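Side-chain contacts in ORC1-type DNA replication protein 2 (Aeropyrum pernix, PDB 1W5T), which binds ATP and DNA and takes part in regulating DNA replication in the archaeon, through an AAA+ ATPase domain joined to a winged-helix domain: residues Q148-S153 with E159-L164; S193-R196 with Q201-S204; H301-L306 with D393-V398; H309-L314 with D400-A405. One frame throughout, in Å; residues are numbered along the deposited sequence.

Contact 1 of 4, residues Q148-S153 with E159-L164; sequences QSMLSS and EDLYTL
Asp160 O is gripped by two donors: the backbone N of Leu164 at 2.9 Å, in the usual helical way, and Thr163 OG1 at 3.0 Å. The hydroxyl is tilted 19° out of the carbonyl plane, and both bonds lie in the turn that carries Leu161 and Leu164. On the other segment Gln148 O also takes two donors, Leu151 N at 3.0 Å and Ser152 N at 3.2 Å, which closes the short turn after strand 139-145 of the AAA domain. Between the turns the contact is apolar. Met150 swings CG beside its own backbone N, runs on extended, then bends at chi3 (70°), and its methyl CE comes against Leu161 CD2, at 3.3 Å closer than methyls normally sit and so to be taken with some doubt. That same CE is 4.3 Å from Leu164 CD2, so the thioether end lies against two leucines one helical turn apart. Leu161 divides its branches: CD1 turns to Leu151 CD2 at 3.6 Å, the two side chains crossing at about a right angle. Met150 also packs on Ala94 and on Ile103 of helix 100-111, and Leu151 on Tyr194 and Met195 of helix 190-198. With no polar bond between the segments, helix 158-165 meets the turn at 148-151 through methyl groups, so the fit depends on shape rather than on directed bonds.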
loop_
_atom_site.group_PDB
_atom_site.type_symbol
_atom_site.label_atom_id
_atom_site.label_comp_id
_atom_site.label_asym_id
_atom_site.label_seq_id
_atom_site.Cartn_x
_atom_site.Cartn_y
_atom_site.Cartn_z
ATOM N N GLN A 148 -4.470 -7.493 -3.965
ATOM C CA GLN A 148 -3.699 -8.724 -3.835
ATOM C C GLN A 148 -4.451 -9.782 -3.032
ATOM O O GLN A 148 -4.309 -10.945 -3.336
ATOM C CB GLN A 148 -2.299 -8.483 -3.265
ATOM C CG GLN A 148 -2.235 -8.300 -1.754
ATOM C CD GLN A 148 -2.856 -6.998 -1.288
ATOM O OE1 GLN A 148 -3.117 -6.063 -2.080
ATOM N NE2 GLN A 148 -3.068 -6.913 0.007
ATOM N N SER A 149 -5.260 -9.390 -2.043
ATOM C CA SER A 149 -6.082 -10.366 -1.311
ATOM C C SER A 149 -7.208 -10.989 -2.151
ATOM O O SER A 149 -7.733 -12.070 -1.856
ATOM C CB SER A 149 -6.622 -9.810 0.009
ATOM O OG SER A 149 -7.774 -9.022 -0.188
ATOM N N MET A 150 -7.581 -10.310 -3.221
ATOM C CA MET A 150 -8.540 -10.889 -4.132
ATOM C C MET A 150 -7.876 -11.943 -4.984
ATOM O O MET A 150 -8.571 -12.740 -5.573
ATOM C CB MET A 150 -9.149 -9.819 -5.011
ATOM C CG MET A 150 -10.327 -9.130 -4.384
ATOM S SD MET A 150 -10.885 -7.773 -5.418
ATOM C CE MET A 150 -11.557 -8.623 -6.774
ATOM N N LEU A 151 -6.537 -11.953 -5.057
ATOM C CA LEU A 151 -5.796 -12.939 -5.870
ATOM C C LEU A 151 -5.391 -14.196 -5.092
ATOM O O LEU A 151 -5.276 -15.273 -5.674
ATOM C CB LEU A 151 -4.553 -12.304 -6.530
ATOM C CG LEU A 151 -4.825 -11.109 -7.443
ATOM C CD1 LEU A 151 -3.534 -10.325 -7.704
ATOM C CD2 LEU A 151 -5.550 -11.520 -8.745
ATOM N N SER A 152 -5.140 -14.052 -3.785
ATOM C CA SER A 152 -4.842 -15.197 -2.924
ATOM C C SER A 152 -6.081 -15.450 -2.062
ATOM O O SER A 152 -6.149 -15.062 -0.885
ATOM C CB SER A 152 -3.590 -14.969 -2.069
ATOM O OG SER A 152 -3.681 -13.776 -1.323
ATOM N N SER A 153 -7.067 -16.082 -2.682
ATOM C CA SER A 153 -8.387 -16.269 -2.110
ATOM C C SER A 153 -9.017 -17.375 -2.949
ATOM O O SER A 153 -9.343 -17.153 -4.121
ATOM C CB SER A 153 -9.193 -14.973 -2.247
ATOM O OG SER A 153 -10.240 -14.864 -1.289
ATOM N N GLU A 159 -11.972 -17.048 -13.224
ATOM C CA GLU A 159 -13.004 -16.785 -14.217
ATOM C C GLU A 159 -13.894 -15.601 -13.814
ATOM O O GLU A 159 -14.315 -14.835 -14.669
ATOM C CB GLU A 159 -13.840 -18.053 -14.415
ATOM C CG GLU A 159 -14.161 -18.762 -13.101
ATOM C CD GLU A 159 -13.249 -19.949 -12.799
ATOM O OE1 GLU A 159 -13.797 -21.040 -12.550
ATOM O OE2 GLU A 159 -12.002 -19.812 -12.789
ATOM N N ASP A 160 -14.144 -15.456 -12.512
ATOM C CA ASP A 160 -14.919 -14.340 -11.947
ATOM C C ASP A 160 -14.252 -12.971 -12.083
ATOM O O ASP A 160 -14.885 -12.018 -12.525
ATOM C CB ASP A 160 -15.202 -14.598 -10.477
ATOM C CG ASP A 160 -16.168 -15.732 -10.268
ATOM O OD1 ASP A 160 -16.981 -15.999 -11.198
ATOM O OD2 ASP A 160 -16.172 -16.386 -9.200
ATOM N N LEU A 161 -12.990 -12.887 -11.671
ATOM C CA LEU A 161 -12.203 -11.674 -11.803
ATOM C C LEU A 161 -12.223 -11.272 -13.265
ATOM O O LEU A 161 -12.300 -10.096 -13.635
ATOM C CB LEU A 161 -10.761 -11.931 -11.374
ATOM C CG LEU A 161 -10.422 -12.008 -9.889
ATOM C CD1 LEU A 161 -8.922 -12.204 -9.713
ATOM C CD2 LEU A 161 -10.902 -10.776 -9.147
ATOM N N TYR A 162 -12.167 -12.297 -14.094
ATOM C CA TYR A 162 -12.171 -12.136 -15.526
ATOM C C TYR A 162 -13.418 -11.409 -15.987
ATOM O O TYR A 162 -13.307 -10.442 -16.726
ATOM C CB TYR A 162 -12.099 -13.505 -16.162
ATOM C CG TYR A 162 -11.697 -13.496 -17.586
ATOM C CD1 TYR A 162 -12.568 -13.013 -18.576
ATOM C CD2 TYR A 162 -10.457 -13.992 -17.966
ATOM C CE1 TYR A 162 -12.211 -13.018 -19.896
ATOM C CE2 TYR A 162 -10.084 -14.001 -19.301
ATOM C CZ TYR A 162 -10.972 -13.507 -20.258
ATOM O OH TYR A 162 -10.645 -13.496 -21.601
ATOM N N THR A 163 -14.593 -11.859 -15.555
ATOM C CA THR A 163 -15.835 -11.229 -15.979
ATOM C C THR A 163 -15.967 -9.818 -15.384
ATOM O O THR A 163 -16.327 -8.875 -16.096
ATOM C CB THR A 163 -17.106 -12.112 -15.700
ATOM O OG1 THR A 163 -17.288 -12.284 -14.291
ATOM C CG2 THR A 163 -16.893 -13.544 -16.173
ATOM N N LEU A 164 -15.638 -9.691 -14.098
ATOM C CA LEU A 164 -15.599 -8.393 -13.409
ATOM C C LEU A 164 -14.741 -7.370 -14.143
ATOM O O LEU A 164 -15.188 -6.268 -14.415
ATOM C CB LEU A 164 -15.100 -8.536 -11.962
ATOM C CG LEU A 164 -14.947 -7.207 -11.209
ATOM C CD1 LEU A 164 -16.301 -6.563 -10.914
ATOM C CD2 LEU A 164 -14.110 -7.344 -9.937
#

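Contact 2 of 4, residues S193-R196 with Q201-S204; sequences SYMR and QVES
The helical link between strands 180-186 and 206-212 of the parallel ATPase sheet folds back on itself here, helix 190-198 against the short helix 200-203. The chains come near at Met195 and Glu203, whose CA atoms are 5.5 Å apart. Met195 does most of the touching on its side. CB, near the backbone, rests on Glu203 CB at 3.8 Å, while the chain runs out extended at chi2 and bends at chi3 (82°), bringing the methyl CE against Val202 CG2. The two side chains cross at about a right angle, and the 3.2 Å between CE and CG2 is short enough to be read with caution. Glu203 takes part through its aliphatic half. With CG anti to the backbone N (chi1 -166°), that methylene lies 4.0 Å from the backbone N of Arg196 and also touches Met195 CB. The bend at chi2 carries the carboxylate clear of the methionine; its OE2 forms a salt bridge with Lys209 of strand 206-212. Arg196 approaches Glu203 loosely, its CG 4.2 Å from Glu203 OE1, and its NE is 6.0 Å from OE1, so the opposite charges may attract but do not touch. Val202 further packs on Tyr162 and Leu165 of helix 158-165. The two helices link consecutive strands 180-186 and 206-212, which lie on either side of strand 51-56 in the sheet, and so belong to a beta-alpha-beta crossover; the strand order 2-3-4-1-5 is that of the AAA+ core.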
loop_
_atom_site.group_PDB
_atom_site.type_symbol
_atom_site.label_atom_id
_atom_site.label_comp_id
_atom_site.label_asym_id
_atom_site.label_seq_id
_atom_site.Cartn_x
_atom_site.Cartn_y
_atom_site.Cartn_z
ATOM N N SER A 193 3.049 -9.877 -10.600
ATOM C CA SER A 193 3.784 -11.104 -10.920
ATOM C C SER A 193 2.841 -12.284 -10.924
ATOM O O SER A 193 2.880 -13.132 -11.800
ATOM C CB SER A 193 4.918 -11.367 -9.918
ATOM O OG SER A 193 5.835 -10.282 -9.920
ATOM N N TYR A 194 1.980 -12.319 -9.920
ATOM C CA TYR A 194 0.991 -13.375 -9.772
ATOM C C TYR A 194 -0.050 -13.414 -10.902
ATOM O O TYR A 194 -0.261 -14.457 -11.522
ATOM C CB TYR A 194 0.302 -13.257 -8.410
ATOM C CG TYR A 194 -0.702 -14.339 -8.159
ATOM C CD1 TYR A 194 -0.381 -15.461 -7.382
ATOM C CD2 TYR A 194 -1.980 -14.239 -8.697
ATOM C CE1 TYR A 194 -1.332 -16.459 -7.147
ATOM C CE2 TYR A 194 -2.928 -15.220 -8.485
ATOM C CZ TYR A 194 -2.606 -16.325 -7.716
ATOM O OH TYR A 194 -3.567 -17.261 -7.538
ATOM N N MET A 195 -0.720 -12.288 -11.128
ATOM C CA MET A 195 -1.625 -12.119 -12.271
ATOM C C MET A 195 -1.009 -12.532 -13.620
ATOM O O MET A 195 -1.701 -13.141 -14.401
ATOM C CB MET A 195 -2.134 -10.684 -12.374
ATOM C CG MET A 195 -3.083 -10.256 -11.281
ATOM S SD MET A 195 -3.547 -8.503 -11.436
ATOM C CE MET A 195 -4.805 -8.626 -12.635
ATOM N N ARG A 196 0.274 -12.228 -13.870
ATOM C CA ARG A 196 0.940 -12.582 -15.134
ATOM C C ARG A 196 1.058 -14.085 -15.272
ATOM O O ARG A 196 0.825 -14.634 -16.338
ATOM C CB ARG A 196 2.361 -11.992 -15.241
ATOM C CG ARG A 196 2.713 -11.287 -16.554
ATOM C CD ARG A 196 2.652 -12.107 -17.874
ATOM N NE ARG A 196 3.770 -13.043 -18.112
ATOM C CZ ARG A 196 5.053 -12.705 -18.342
ATOM N NH1 ARG A 196 5.983 -13.640 -18.551
ATOM N NH2 ARG A 196 5.418 -11.429 -18.365
ATOM N N GLN A 201 -4.674 -13.094 -19.077
ATOM C CA GLN A 201 -5.781 -12.490 -19.828
ATOM C C GLN A 201 -6.526 -11.419 -19.034
ATOM O O GLN A 201 -7.199 -10.568 -19.610
ATOM C CB GLN A 201 -6.761 -13.549 -20.332
ATOM C CG GLN A 201 -6.123 -14.741 -21.097
ATOM C CD GLN A 201 -7.097 -15.398 -22.099
ATOM O OE1 GLN A 201 -6.757 -15.548 -23.282
ATOM N NE2 GLN A 201 -8.307 -15.772 -21.635
ATOM N N VAL A 202 -6.412 -11.454 -17.708
ATOM C CA VAL A 202 -6.897 -10.329 -16.909
ATOM C C VAL A 202 -5.816 -9.263 -16.729
ATOM O O VAL A 202 -6.083 -8.103 -16.962
ATOM C CB VAL A 202 -7.692 -10.738 -15.609
ATOM C CG1 VAL A 202 -7.791 -12.229 -15.447
ATOM C CG2 VAL A 202 -7.181 -10.043 -14.334
ATOM N N GLU A 203 -4.590 -9.682 -16.401
ATOM C CA GLU A 203 -3.433 -8.790 -16.267
ATOM C C GLU A 203 -3.268 -7.870 -17.476
ATOM O O GLU A 203 -2.948 -6.709 -17.314
ATOM C CB GLU A 203 -2.157 -9.615 -16.063
ATOM C CG GLU A 203 -0.934 -8.845 -15.571
ATOM C CD GLU A 203 -0.144 -8.129 -16.667
ATOM O OE1 GLU A 203 -0.214 -8.503 -17.850
ATOM O OE2 GLU A 203 0.574 -7.164 -16.329
ATOM N N SER A 204 -3.448 -8.419 -18.674
ATOM C CA SER A 204 -3.328 -7.679 -19.921
ATOM C C SER A 204 -4.366 -6.560 -20.057
ATOM O O SER A 204 -4.172 -5.676 -20.872
ATOM C CB SER A 204 -3.416 -8.612 -21.144
ATOM O OG SER A 204 -4.659 -9.296 -21.176
#

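Contact 3 of 4, residues H301-L306 with D393-V398; sequences HELEAL and DRLIEV
Apolar packing makes the whole of the direct contact, and it turns on one methyl of Leu303. CD1 reaches across to Leu395 CD1 at 3.6 Å and to Val398 CG1 at 3.7 Å, so a single branch sits against two side chains of helix 392-408, three residues apart. Leu395 and Leu303 meet at an oblique angle, methyl to methyl; Val398 lies across Leu303 at about a right angle. The torsions aim these groups: Leu395 has CG anti to its backbone N (chi1 -180°), which carries its end nearer than the root of the side chain would suggest, and Val398 offers the branch that is likewise anti to N. Ile298, in the loop ahead, packs on all three. Backbone hydrogen bonds act within each segment: Leu306 N bonds Leu303 O at 2.8 Å, while Val398 N bonds Arg394 O at 3.0 Å in the regular turns of the second. Two polar links lead out of the contact: Lys406 of the same long helix donates to Glu304 O, and Glu302 OE2 makes a salt bridge with Arg190 of helix 190-198, a link toward the ATPase side of the molecule. Packing helix 300-304 on the last helix, with helix 308-322 alongside through Leu314, is consistent with the helical part of the C-terminal winged-helix domain of Cdc6/Orc proteins.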
loop_
_atom_site.group_PDB
_atom_site.type_symbol
_atom_site.label_atom_id
_atom_site.label_comp_id
_atom_site.label_asym_id
_atom_site.label_seq_id
_atom_site.Cartn_x
_atom_site.Cartn_y
_atom_site.Cartn_z
ATOM N N HIS A 301 3.343 -12.158 9.171
ATOM C CA HIS A 301 2.765 -13.109 8.219
ATOM C C HIS A 301 3.652 -13.294 6.992
ATOM O O HIS A 301 3.616 -14.352 6.370
ATOM C CB HIS A 301 1.339 -12.732 7.832
ATOM C CG HIS A 301 1.251 -11.580 6.884
ATOM N ND1 HIS A 301 0.715 -11.699 5.620
ATOM C CD2 HIS A 301 1.616 -10.280 7.019
ATOM C CE1 HIS A 301 0.765 -10.524 5.014
ATOM N NE2 HIS A 301 1.303 -9.647 5.843
ATOM N N GLU A 302 4.437 -12.267 6.682
ATOM C CA GLU A 302 5.434 -12.274 5.619
ATOM C C GLU A 302 6.603 -13.198 6.014
ATOM O O GLU A 302 7.052 -14.019 5.221
ATOM C CB GLU A 302 5.945 -10.837 5.429
ATOM C CG GLU A 302 5.944 -10.183 4.044
ATOM C CD GLU A 302 5.093 -10.860 2.989
ATOM O OE1 GLU A 302 4.059 -10.291 2.588
ATOM O OE2 GLU A 302 5.490 -11.947 2.534
ATOM N N LEU A 303 7.076 -13.054 7.254
ATOM C CA LEU A 303 8.152 -13.887 7.781
ATOM C C LEU A 303 7.761 -15.346 7.939
ATOM O O LEU A 303 8.526 -16.223 7.551
ATOM C CB LEU A 303 8.694 -13.338 9.095
ATOM C CG LEU A 303 9.208 -11.901 9.036
ATOM C CD1 LEU A 303 9.644 -11.433 10.421
ATOM C CD2 LEU A 303 10.301 -11.698 7.975
ATOM N N GLU A 304 6.560 -15.568 8.493
ATOM C CA GLU A 304 5.947 -16.878 8.670
ATOM C C GLU A 304 5.849 -17.652 7.368
ATOM O O GLU A 304 5.849 -18.874 7.380
ATOM C CB GLU A 304 4.535 -16.719 9.254
ATOM C CG GLU A 304 4.486 -16.181 10.683
ATOM C CD GLU A 304 3.105 -16.235 11.354
ATOM O OE1 GLU A 304 2.042 -15.980 10.707
ATOM O OE2 GLU A 304 3.092 -16.516 12.572
ATOM N N ALA A 305 5.737 -16.938 6.249
ATOM C CA ALA A 305 5.724 -17.553 4.929
ATOM C C ALA A 305 7.103 -18.032 4.497
ATOM O O ALA A 305 7.237 -18.788 3.547
ATOM C CB ALA A 305 5.181 -16.583 3.893
ATOM N N LEU A 306 8.135 -17.594 5.186
ATOM C CA LEU A 306 9.503 -17.947 4.797
ATOM C C LEU A 306 9.907 -19.292 5.411
ATOM O O LEU A 306 9.545 -19.573 6.530
ATOM C CB LEU A 306 10.453 -16.848 5.296
ATOM C CG LEU A 306 10.938 -15.789 4.319
ATOM C CD1 LEU A 306 9.884 -15.492 3.186
ATOM C CD2 LEU A 306 11.483 -14.520 5.049
ATOM N N ASP A 393 16.713 -5.519 16.147
ATOM C CA ASP A 393 16.486 -6.372 17.330
ATOM C C ASP A 393 15.046 -6.895 17.467
ATOM O O ASP A 393 14.829 -8.020 17.954
ATOM C CB ASP A 393 16.993 -5.712 18.632
ATOM C CG ASP A 393 16.458 -4.300 18.830
ATOM O OD1 ASP A 393 17.050 -3.557 19.655
ATOM O OD2 ASP A 393 15.455 -3.849 18.217
ATOM N N ARG A 394 14.078 -6.081 17.039
ATOM C CA ARG A 394 12.675 -6.498 16.993
ATOM C C ARG A 394 12.544 -7.676 16.013
ATOM O O ARG A 394 11.884 -8.679 16.317
ATOM C CB ARG A 394 11.757 -5.342 16.564
ATOM C CG ARG A 394 11.171 -4.469 17.701
ATOM C CD ARG A 394 9.704 -4.789 18.121
ATOM N NE ARG A 394 8.956 -5.630 17.167
ATOM C CZ ARG A 394 8.073 -6.591 17.494
ATOM N NH1 ARG A 394 7.804 -6.866 18.770
ATOM N NH2 ARG A 394 7.450 -7.275 16.531
ATOM N N LEU A 395 13.209 -7.557 14.859
ATOM C CA LEU A 395 13.236 -8.605 13.824
ATOM C C LEU A 395 13.930 -9.915 14.263
ATOM O O LEU A 395 13.333 -10.994 14.146
ATOM C CB LEU A 395 13.844 -8.068 12.521
ATOM C CG LEU A 395 13.953 -9.010 11.313
ATOM C CD1 LEU A 395 12.593 -9.389 10.797
ATOM C CD2 LEU A 395 14.757 -8.361 10.193
ATOM N N ILE A 396 15.171 -9.821 14.755
ATOM C CA ILE A 396 15.862 -10.976 15.371
ATOM C C ILE A 396 14.914 -11.731 16.322
ATOM O O ILE A 396 14.740 -12.934 16.205
ATOM C CB ILE A 396 17.152 -10.545 16.127
ATOM C CG1 ILE A 396 18.277 -10.227 15.156
ATOM C CG2 ILE A 396 17.639 -11.631 17.095
ATOM C CD1 ILE A 396 19.281 -9.255 15.701
ATOM N N GLU A 397 14.300 -11.009 17.245
ATOM C CA GLU A 397 13.311 -11.575 18.143
ATOM C C GLU A 397 12.246 -12.359 17.363
ATOM O O GLU A 397 12.130 -13.570 17.541
ATOM C CB GLU A 397 12.637 -10.447 18.930
ATOM C CG GLU A 397 13.231 -10.161 20.300
ATOM C CD GLU A 397 12.154 -9.856 21.350
ATOM O OE1 GLU A 397 12.026 -8.664 21.754
ATOM O OE2 GLU A 397 11.428 -10.805 21.762
ATOM N N VAL A 398 11.491 -11.670 16.496
ATOM C CA VAL A 398 10.382 -12.267 15.734
ATOM C C VAL A 398 10.847 -13.517 14.998
ATOM O O VAL A 398 10.237 -14.596 15.085
ATOM C CB VAL A 398 9.769 -11.260 14.713
ATOM C CG1 VAL A 398 8.643 -11.887 13.911
ATOM C CG2 VAL A 398 9.237 -10.024 15.403
#

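Contact 4 of 4, residues H309-L314 with D400-A405; sequences HELIIL and DNIIQA
Leu311 and Ile403 centre an apolar, nearly antiparallel helix pair within the C-terminal region, helix 308-322 against the last helix, 392-408. The short axes approach to 9.7 Å and run at 155° to each other. The two side chains slide past one another in opposite directions: Leu311 CB lies on Ile403 CG1 at 3.6 Å, and Ile403 CD1 goes on to rest against the backbone, 4.1 Å from Ile312 N. With chi1 at -65°, Ile403 places CG1 beside its own N, and the extended ethyl arm then slots between Leu311 and Ile312, whose CG1 is 4.2 Å from that CD1. The CD2 branch of Leu311 reaches Ile402 CG2 at 3.7 Å, the side chains crossing at about a right angle. In the winged-helix domain, whose helices pack beside a small antiparallel sheet, this pair lays the C-terminal helix along helix 308-322. Tyr345 of helix 330-345 packs on both Ile312 and Ile403, bringing a third helix to the seam. An alanine in place of Ile403 lacks the ethyl arm and the CG2 methyl and would probably leave a gap beside Leu311 CB and the Ile312 backbone, with Tyr345 losing a neighbour. Asp400 OD2 forms a salt bridge with Arg315, again between the two helices, while His309 ND1 hydrogen-bonds to Tyr337 OH and Glu310 OE2 to His361 ND1 on other helices.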
loop_
_atom_site.group_PDB
_atom_site.type_symbol
_atom_site.label_atom_id
_atom_site.label_comp_id
_atom_site.label_asym_id
_atom_site.label_seq_id
_atom_site.Cartn_x
_atom_site.Cartn_y
_atom_site.Cartn_z
ATOM N N HIS A 309 15.296 -21.740 6.623
ATOM C CA HIS A 309 16.616 -21.494 6.127
ATOM C C HIS A 309 16.824 -20.077 5.666
ATOM O O HIS A 309 17.856 -19.487 5.972
ATOM C CB HIS A 309 16.998 -22.572 5.129
ATOM C CG HIS A 309 17.543 -23.789 5.807
ATOM N ND1 HIS A 309 18.881 -23.925 6.121
ATOM C CD2 HIS A 309 16.920 -24.865 6.343
ATOM C CE1 HIS A 309 19.064 -25.057 6.778
ATOM N NE2 HIS A 309 17.890 -25.646 6.923
ATOM N N GLU A 310 15.808 -19.517 5.010
ATOM C CA GLU A 310 15.752 -18.076 4.758
ATOM C C GLU A 310 15.786 -17.292 6.058
ATOM O O GLU A 310 16.492 -16.308 6.162
ATOM C CB GLU A 310 14.517 -17.679 3.963
ATOM C CG GLU A 310 13.934 -18.801 3.137
ATOM C CD GLU A 310 13.274 -18.327 1.868
ATOM O OE1 GLU A 310 12.246 -18.911 1.521
ATOM O OE2 GLU A 310 13.783 -17.392 1.222
ATOM N N LEU A 311 15.030 -17.752 7.041
ATOM C CA LEU A 311 14.911 -17.096 8.331
ATOM C C LEU A 311 16.261 -17.073 9.080
ATOM O O LEU A 311 16.614 -16.082 9.721
ATOM C CB LEU A 311 13.841 -17.826 9.154
ATOM C CG LEU A 311 12.376 -17.394 9.322
ATOM C CD1 LEU A 311 11.940 -16.310 8.379
ATOM C CD2 LEU A 311 11.411 -18.595 9.246
ATOM N N ILE A 312 17.007 -18.176 9.000
ATOM C CA ILE A 312 18.359 -18.225 9.553
ATOM C C ILE A 312 19.314 -17.183 8.902
ATOM O O ILE A 312 20.094 -16.530 9.581
ATOM C CB ILE A 312 18.947 -19.679 9.497
ATOM C CG1 ILE A 312 18.239 -20.574 10.498
ATOM C CG2 ILE A 312 20.412 -19.694 9.862
ATOM C CD1 ILE A 312 18.068 -21.977 9.984
ATOM N N ILE A 313 19.224 -17.043 7.598
ATOM C CA ILE A 313 20.037 -16.099 6.840
ATOM C C ILE A 313 19.638 -14.655 7.115
ATOM O O ILE A 313 20.519 -13.774 7.333
ATOM C CB ILE A 313 19.969 -16.416 5.341
ATOM C CG1 ILE A 313 20.438 -17.868 5.105
ATOM C CG2 ILE A 313 20.809 -15.402 4.569
ATOM C CD1 ILE A 313 20.017 -18.488 3.713
ATOM N N LEU A 314 18.330 -14.413 7.140
ATOM C CA LEU A 314 17.816 -13.110 7.549
ATOM C C LEU A 314 18.342 -12.691 8.937
ATOM O O LEU A 314 18.810 -11.568 9.134
ATOM C CB LEU A 314 16.282 -13.065 7.499
ATOM C CG LEU A 314 15.634 -11.697 7.764
ATOM C CD1 LEU A 314 16.236 -10.644 6.842
ATOM C CD2 LEU A 314 14.093 -11.731 7.562
ATOM N N ASP A 400 13.482 -15.479 15.457
ATOM C CA ASP A 400 13.836 -16.640 16.289
ATOM C C ASP A 400 12.622 -17.509 16.638
ATOM O O ASP A 400 12.690 -18.738 16.470
ATOM C CB ASP A 400 14.570 -16.257 17.574
ATOM C CG ASP A 400 16.008 -15.860 17.326
ATOM O OD1 ASP A 400 16.645 -16.439 16.417
ATOM O OD2 ASP A 400 16.581 -14.972 17.995
ATOM N N ASN A 401 11.536 -16.870 17.101
ATOM C CA ASN A 401 10.302 -17.567 17.485
ATOM C C ASN A 401 9.668 -18.318 16.301
ATOM O O ASN A 401 9.081 -19.373 16.463
ATOM C CB ASN A 401 9.282 -16.634 18.189
ATOM C CG ASN A 401 9.854 -15.950 19.486
ATOM O OD1 ASN A 401 10.839 -16.415 20.088
ATOM N ND2 ASN A 401 9.227 -14.829 19.898
ATOM N N ILE A 402 9.835 -17.791 15.103
ATOM C CA ILE A 402 9.234 -18.391 13.930
ATOM C C ILE A 402 10.049 -19.614 13.551
ATOM O O ILE A 402 9.487 -20.645 13.148
ATOM C CB ILE A 402 9.119 -17.360 12.793
ATOM C CG1 ILE A 402 8.174 -16.231 13.235
ATOM C CG2 ILE A 402 8.609 -18.005 11.547
ATOM C CD1 ILE A 402 8.002 -15.068 12.246
ATOM N N ILE A 403 11.355 -19.536 13.738
ATOM C CA ILE A 403 12.173 -20.698 13.463
ATOM C C ILE A 403 11.809 -21.809 14.453
ATOM O O ILE A 403 11.601 -22.957 14.049
ATOM C CB ILE A 403 13.689 -20.398 13.496
ATOM C CG1 ILE A 403 14.086 -19.425 12.381
ATOM C CG2 ILE A 403 14.471 -21.689 13.348
ATOM C CD1 ILE A 403 15.335 -18.594 12.732
ATOM N N GLN A 404 11.722 -21.462 15.731
ATOM C CA GLN A 404 11.320 -22.423 16.763
ATOM C C GLN A 404 9.977 -23.102 16.383
ATOM O O GLN A 404 9.893 -24.328 16.363
ATOM C CB GLN A 404 11.181 -21.747 18.142
ATOM C CG GLN A 404 12.487 -21.376 18.886
ATOM C CD GLN A 404 12.187 -20.572 20.174
ATOM O OE1 GLN A 404 12.015 -21.156 21.255
ATOM N NE2 GLN A 404 12.097 -19.243 20.052
ATOM N N ALA A 405 8.960 -22.304 16.056
ATOM C CA ALA A 405 7.637 -22.822 15.699
ATOM C C ALA A 405 7.637 -23.754 14.479
ATOM O O ALA A 405 6.965 -24.792 14.528
ATOM C CB ALA A 405 6.616 -21.693 15.507
#

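Overall arrangement
From the N terminus, contact 1 comes first, closing a short loop between neighbouring helices after strand 139-145. Contact 2 follows in series and closes a second short turn, between strands 180-186 and 206-212; the two touch, Leu151 CD1 lying 3.6 Å from Met195 CG, and both pack helices beside the parallel sheet of the ATPase domain. Contacts 3 and 4 each span more than eighty residues, and their segments alternate along the chain, so they cross rather than nest, fastening the last helix to helices 300-304 and 308-322 of the C-terminal winged-helix region. Leu303 CB meets Ile402 CD1 at 3.7 Å, joining contacts 3 and 4. Contacts 1 and 3 do not touch, their nearest atoms about 7 Å apart.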